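Local coordinates for protein ECXA (Escherichia coli, PDB 4L63) that is probably a zinc-dependent metallopeptidase of the Met-zincin family, at residues Arg4-His18 with His180-Gln194. Residues are numbered along the deposited sequence; the frame is centred on the assembly and turned at random.
Sequences RTPNEEKKVIGYADH and HGVGLEVARCRLLNQ
Tyr15 lays its ring beside the start of strand 181-186, where an antiparallel pairing with strand 12-16 ties the N-terminal part of this probable metallopeptidase of the Met-zincin family to the region beyond its zinc ligands. With CG swung away from the backbone N (chi1 -152°), the phenol carries OH to His180 N, which donates to it at 2.8 Å, while Gly181 N sits in plane at the ring edge. Past it, the imidazole of His18, though poorly ordered, turns one face to the His180-Gly181 backbone, and Gly181 CA makes a CH-pi contact with it. Backbone hydrogen bonds in both directions join Gly14 to Leu184 and Ala16 to Val182. On one face of the sheet Leu184 CD1 rests on Ala16 CB at 3.7 Å; on the other, Ile13 reaches across with both branches, CG2 to Gly183 CA and CD1 to Glu185 CA, its side chain about 6 Å from that of the zinc ligand His170. Lys11 CG packs on Glu185 OE2 at 3.6 Å, its NZ salt-bridged to Glu8 OE1, and Arg188 grips the Glu185 carboxylate side-on through NE and NH1. Beyond the strands, buried Lys10 passes its CD obliquely over Gln194 CG at 3.5 Å and, bent at chi3 (-69°), hydrogen-bonds through NZ to Arg190 O at 3.0 Å, from above the carbonyl plane. A water 2.7 Å from Lys10 NZ accepts from it and donates to Thr5 O and Asn193 OD1.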
loop_
_atom_site.group_PDB
_atom_site.type_symbol
_atom_site.label_atom_id
_atom_site.label_comp_id
_atom_site.label_asym_id
_atom_site.label_seq_id
_atom_site.Cartn_x
_atom_site.Cartn_y
_atom_site.Cartn_z
ATOM N N ARG A 4 4.020 -16.259 -2.643
ATOM C CA ARG A 4 3.353 -15.114 -2.050
ATOM C C ARG A 4 2.535 -15.503 -0.823
ATOM O O ARG A 4 1.508 -16.171 -0.931
ATOM C CB ARG A 4 2.456 -14.425 -3.064
ATOM C CG ARG A 4 2.282 -12.949 -2.773
ATOM C CD ARG A 4 0.884 -12.505 -3.089
ATOM N NE ARG A 4 0.675 -11.098 -2.767
ATOM C CZ ARG A 4 0.454 -10.150 -3.674
ATOM N NH1 ARG A 4 0.422 -10.453 -4.968
ATOM N NH2 ARG A 4 0.263 -8.898 -3.283
ATOM N N THR A 5 3.000 -15.067 0.339
ATOM C CA THR A 5 2.312 -15.329 1.596
ATOM C C THR A 5 0.953 -14.645 1.608
ATOM O O THR A 5 0.859 -13.454 1.325
ATOM C CB THR A 5 3.148 -14.849 2.781
ATOM O OG1 THR A 5 4.437 -15.472 2.720
ATOM C CG2 THR A 5 2.480 -15.205 4.108
ATOM N N PRO A 6 -0.108 -15.405 1.913
ATOM C CA PRO A 6 -1.463 -14.848 2.003
ATOM C C PRO A 6 -1.539 -13.740 3.057
ATOM O O PRO A 6 -0.834 -13.810 4.058
ATOM C CB PRO A 6 -2.321 -16.053 2.413
ATOM C CG PRO A 6 -1.538 -17.249 1.993
ATOM C CD PRO A 6 -0.087 -16.866 2.110
ATOM N N ASN A 7 -2.374 -12.731 2.829
ATOM C CA ASN A 7 -2.493 -11.620 3.782
ATOM C C ASN A 7 -2.790 -12.093 5.196
ATOM O O ASN A 7 -2.240 -11.568 6.164
ATOM C CB ASN A 7 -3.583 -10.653 3.315
ATOM C CG ASN A 7 -3.137 -9.832 2.124
ATOM O OD1 ASN A 7 -1.937 -9.742 1.839
ATOM N ND2 ASN A 7 -4.094 -9.231 1.418
ATOM N N GLU A 8 -3.652 -13.097 5.312
ATOM C CA GLU A 8 -4.060 -13.577 6.633
ATOM C C GLU A 8 -2.872 -14.095 7.450
ATOM O O GLU A 8 -2.886 -14.037 8.677
ATOM C CB GLU A 8 -5.129 -14.664 6.504
ATOM C CG GLU A 8 -5.721 -15.146 7.850
ATOM C CD GLU A 8 -6.363 -14.036 8.681
ATOM O OE1 GLU A 8 -6.756 -12.991 8.115
ATOM O OE2 GLU A 8 -6.489 -14.220 9.915
ATOM N N GLU A 9 -1.830 -14.569 6.773
ATOM C CA GLU A 9 -0.632 -15.061 7.475
ATOM C C GLU A 9 0.404 -13.972 7.755
ATOM O O GLU A 9 1.403 -14.227 8.429
ATOM C CB GLU A 9 0.020 -16.189 6.671
ATOM C CG GLU A 9 -0.856 -17.428 6.537
ATOM C CD GLU A 9 -0.213 -18.507 5.675
ATOM O OE1 GLU A 9 1.033 -18.578 5.634
ATOM O OE2 GLU A 9 -0.960 -19.268 5.017
ATOM N N LYS A 10 0.167 -12.768 7.234
ATOM C CA LYS A 10 1.045 -11.622 7.479
ATOM C C LYS A 10 0.409 -10.631 8.443
ATOM O O LYS A 10 0.979 -9.573 8.711
ATOM C CB LYS A 10 1.372 -10.884 6.177
ATOM C CG LYS A 10 1.908 -11.738 5.070
ATOM C CD LYS A 10 2.375 -10.879 3.901
ATOM C CE LYS A 10 1.227 -10.173 3.154
ATOM N NZ LYS A 10 1.795 -9.465 1.931
ATOM N N LYS A 11 -0.792 -10.957 8.913
ATOM C CA LYS A 11 -1.553 -10.074 9.795
ATOM C C LYS A 11 -1.031 -10.209 11.207
ATOM O O LYS A 11 -0.872 -11.323 11.693
ATOM C CB LYS A 11 -3.048 -10.424 9.751
ATOM C CG LYS A 11 -3.924 -9.553 10.633
ATOM C CD LYS A 11 -5.364 -10.085 10.636
ATOM C CE LYS A 11 -6.082 -9.732 9.345
ATOM N NZ LYS A 11 -7.443 -10.336 9.286
ATOM N N VAL A 12 -0.790 -9.079 11.864
ATOM C CA VAL A 12 -0.194 -9.068 13.189
ATOM C C VAL A 12 -1.141 -8.368 14.147
ATOM O O VAL A 12 -1.635 -7.281 13.847
ATOM C CB VAL A 12 1.178 -8.353 13.183
ATOM C CG1 VAL A 12 1.753 -8.249 14.608
ATOM C CG2 VAL A 12 2.131 -9.081 12.250
ATOM N N ILE A 13 -1.389 -9.001 15.288
ATOM C CA ILE A 13 -2.356 -8.509 16.253
ATOM C C ILE A 13 -1.655 -8.158 17.556
ATOM O O ILE A 13 -0.910 -8.972 18.095
ATOM C CB ILE A 13 -3.455 -9.548 16.533
ATOM C CG1 ILE A 13 -4.117 -10.006 15.223
ATOM C CG2 ILE A 13 -4.469 -9.016 17.548
ATOM C CD1 ILE A 13 -4.758 -8.882 14.429
ATOM N N GLY A 14 -1.898 -6.948 18.050
ATOM C CA GLY A 14 -1.271 -6.478 19.274
ATOM C C GLY A 14 -2.287 -6.431 20.399
ATOM O O GLY A 14 -3.493 -6.402 20.147
ATOM N N TYR A 15 -1.824 -6.425 21.638
ATOM C CA TYR A 15 -2.688 -6.445 22.808
ATOM C C TYR A 15 -3.102 -5.057 23.223
ATOM O O TYR A 15 -2.280 -4.291 23.624
ATOM C CB TYR A 15 -1.920 -7.102 23.941
ATOM C CG TYR A 15 -2.754 -7.815 24.979
ATOM C CD1 TYR A 15 -2.281 -8.919 25.623
ATOM C CD2 TYR A 15 -3.993 -7.364 25.305
ATOM C CE1 TYR A 15 -3.032 -9.567 26.561
ATOM C CE2 TYR A 15 -4.750 -8.005 26.245
ATOM C CZ TYR A 15 -4.260 -9.099 26.868
ATOM O OH TYR A 15 -5.030 -9.722 27.811
ATOM N N ALA A 16 -4.377 -4.749 23.130
ATOM C CA ALA A 16 -4.900 -3.454 23.552
ATOM C C ALA A 16 -5.676 -3.612 24.852
ATOM O O ALA A 16 -6.125 -4.706 25.171
ATOM C CB ALA A 16 -5.787 -2.853 22.477
ATOM N N ASP A 17 -5.832 -2.529 25.605
ATOM C CA ASP A 17 -6.589 -2.614 26.851
ATOM C C ASP A 17 -8.089 -2.488 26.614
ATOM O O ASP A 17 -8.563 -2.574 25.485
ATOM C CB ASP A 17 -6.115 -1.558 27.858
ATOM C CG ASP A 17 -6.224 -0.135 27.331
ATOM O OD1 ASP A 17 -7.132 0.166 26.529
ATOM O OD2 ASP A 17 -5.406 0.704 27.758
ATOM N N HIS A 18 -8.836 -2.262 27.688
ATOM C CA HIS A 18 -10.291 -2.274 27.605
ATOM C C HIS A 18 -10.847 -1.016 26.939
ATOM O O HIS A 18 -12.050 -0.926 26.685
ATOM C CB HIS A 18 -10.889 -2.456 29.002
ATOM C CG HIS A 18 -10.237 -3.545 29.795
ATOM N ND1 HIS A 18 -10.624 -4.865 29.704
ATOM C CD2 HIS A 18 -9.221 -3.510 30.690
ATOM C CE1 HIS A 18 -9.875 -5.597 30.511
ATOM N NE2 HIS A 18 -9.017 -4.799 31.122
ATOM N N HIS A 180 -6.871 -8.815 29.672
ATOM C CA HIS A 180 -6.523 -7.422 29.935
ATOM C C HIS A 180 -6.945 -6.498 28.801
ATOM O O HIS A 180 -6.491 -5.357 28.720
ATOM C CB HIS A 180 -5.020 -7.295 30.201
ATOM C CG HIS A 180 -4.575 -7.993 31.448
ATOM N ND1 HIS A 180 -3.638 -9.006 31.445
ATOM C CD2 HIS A 180 -4.949 -7.837 32.738
ATOM C CE1 HIS A 180 -3.449 -9.435 32.677
ATOM N NE2 HIS A 180 -4.235 -8.743 33.485
ATOM N N GLY A 181 -7.829 -6.985 27.937
ATOM C CA GLY A 181 -8.332 -6.160 26.855
ATOM C C GLY A 181 -8.774 -6.915 25.616
ATOM O O GLY A 181 -9.545 -7.872 25.696
ATOM N N VAL A 182 -8.277 -6.473 24.465
ATOM C CA VAL A 182 -8.758 -6.961 23.181
ATOM C C VAL A 182 -7.612 -6.935 22.168
ATOM O O VAL A 182 -6.729 -6.083 22.243
ATOM C CB VAL A 182 -9.965 -6.107 22.685
ATOM C CG1 VAL A 182 -9.560 -4.642 22.500
ATOM C CG2 VAL A 182 -10.556 -6.673 21.387
ATOM N N GLY A 183 -7.602 -7.888 21.242
ATOM C CA GLY A 183 -6.622 -7.857 20.166
ATOM C C GLY A 183 -7.001 -6.839 19.111
ATOM O O GLY A 183 -8.163 -6.749 18.715
ATOM N N LEU A 184 -6.016 -6.064 18.662
ATOM C CA LEU A 184 -6.221 -5.078 17.612
ATOM C C LEU A 184 -5.081 -5.216 16.621
ATOM O O LEU A 184 -3.923 -5.315 17.033
ATOM C CB LEU A 184 -6.257 -3.652 18.176
ATOM C CG LEU A 184 -7.465 -3.257 19.021
ATOM C CD1 LEU A 184 -7.407 -1.768 19.329
ATOM C CD2 LEU A 184 -8.764 -3.614 18.319
ATOM N N GLU A 185 -5.411 -5.226 15.332
ATOM C CA GLU A 185 -4.407 -5.364 14.289
ATOM C C GLU A 185 -3.454 -4.177 14.314
ATOM O O GLU A 185 -3.882 -3.036 14.420
ATOM C CB GLU A 185 -5.049 -5.477 12.904
ATOM C CG GLU A 185 -4.021 -5.819 11.822
ATOM C CD GLU A 185 -4.611 -5.938 10.424
ATOM O OE1 GLU A 185 -5.854 -5.841 10.263
ATOM O OE2 GLU A 185 -3.817 -6.124 9.482
ATOM N N VAL A 186 -2.160 -4.456 14.212
ATOM C CA VAL A 186 -1.168 -3.391 14.160
ATOM C C VAL A 186 -0.268 -3.570 12.932
ATOM O O VAL A 186 -0.166 -4.669 12.377
ATOM C CB VAL A 186 -0.301 -3.355 15.435
ATOM C CG1 VAL A 186 -1.160 -3.007 16.656
ATOM C CG2 VAL A 186 0.387 -4.703 15.655
ATOM N N ALA A 187 0.362 -2.476 12.513
ATOM C CA ALA A 187 1.472 -2.532 11.560
ATOM C C ALA A 187 1.128 -3.240 10.254
ATOM O O ALA A 187 1.987 -3.898 9.662
ATOM C CB ALA A 187 2.684 -3.215 12.216
ATOM N N ARG A 188 -0.118 -3.117 9.802
ATOM C CA ARG A 188 -0.529 -3.817 8.583
ATOM C C ARG A 188 0.352 -3.468 7.390
ATOM O O ARG A 188 0.659 -2.294 7.140
ATOM C CB ARG A 188 -1.977 -3.501 8.235
ATOM C CG ARG A 188 -2.380 -4.012 6.853
ATOM C CD ARG A 188 -3.733 -3.457 6.483
ATOM N NE ARG A 188 -4.740 -4.012 7.375
ATOM C CZ ARG A 188 -6.049 -3.893 7.186
ATOM N NH1 ARG A 188 -6.896 -4.450 8.044
ATOM N NH2 ARG A 188 -6.506 -3.230 6.131
ATOM N N CYS A 189 0.750 -4.495 6.653
ATOM C CA CYS A 189 1.439 -4.273 5.394
ATOM C C CYS A 189 1.169 -5.438 4.469
ATOM O O CYS A 189 1.718 -6.525 4.642
ATOM C CB CYS A 189 2.934 -4.087 5.611
ATOM S SG CYS A 189 3.796 -3.791 4.033
ATOM N N ARG A 190 0.278 -5.210 3.511
ATOM C CA ARG A 190 -0.052 -6.230 2.524
ATOM C C ARG A 190 0.758 -6.084 1.249
ATOM O O ARG A 190 0.856 -7.029 0.467
ATOM C CB ARG A 190 -1.538 -6.179 2.183
ATOM C CG ARG A 190 -2.425 -6.636 3.334
ATOM C CD ARG A 190 -3.864 -6.262 3.051
ATOM N NE ARG A 190 -4.020 -4.812 3.022
ATOM C CZ ARG A 190 -5.195 -4.195 2.991
ATOM N NH1 ARG A 190 -6.313 -4.907 2.987
ATOM N NH2 ARG A 190 -5.250 -2.870 2.970
ATOM N N LEU A 191 1.341 -4.907 1.039
ATOM C CA LEU A 191 2.062 -4.649 -0.225
ATOM C C LEU A 191 3.456 -5.265 -0.317
ATOM O O LEU A 191 3.985 -5.427 -1.415
ATOM C CB LEU A 191 2.161 -3.140 -0.466
ATOM C CG LEU A 191 0.842 -2.468 -0.865
ATOM C CD1 LEU A 191 0.971 -0.942 -0.812
ATOM C CD2 LEU A 191 0.445 -2.903 -2.272
ATOM N N LEU A 192 4.058 -5.613 0.812
ATOM C CA LEU A 192 5.425 -6.162 0.773
ATOM C C LEU A 192 5.412 -7.663 1.053
ATOM O O LEU A 192 4.948 -8.094 2.112
ATOM C CB LEU A 192 6.327 -5.435 1.783
ATOM C CG LEU A 192 6.613 -3.958 1.481
ATOM C CD1 LEU A 192 7.375 -3.275 2.631
ATOM C CD2 LEU A 192 7.377 -3.793 0.189
ATOM N N ASN A 193 5.896 -8.466 0.104
ATOM C CA ASN A 193 5.934 -9.908 0.327
ATOM C C ASN A 193 6.950 -10.236 1.422
ATOM O O ASN A 193 7.917 -9.497 1.629
ATOM C CB ASN A 193 6.262 -10.677 -0.959
ATOM C CG ASN A 193 6.024 -12.185 -0.812
ATOM O OD1 ASN A 193 5.100 -12.623 -0.114
ATOM N ND2 ASN A 193 6.864 -12.981 -1.462
ATOM N N GLN A 194 6.702 -11.333 2.133
ATOM C CA GLN A 194 7.455 -11.691 3.329
ATOM C C GLN A 194 7.025 -13.084 3.799
ATOM O O GLN A 194 6.023 -13.633 3.326
ATOM C CB GLN A 194 7.230 -10.666 4.449
ATOM C CG GLN A 194 5.754 -10.360 4.707
ATOM C CD GLN A 194 5.542 -9.265 5.736
ATOM O OE1 GLN A 194 5.665 -9.488 6.948
ATOM N NE2 GLN A 194 5.256 -8.059 5.258
HETATM O O HOH W 1 -0.280 -9.445 -0.565
HETATM O O HOH W 2 2.903 -11.585 0.788
HETATM O O HOH W 3 -0.313 -7.056 7.552
HETATM O O HOH W 4 -1.174 -6.565 10.405
#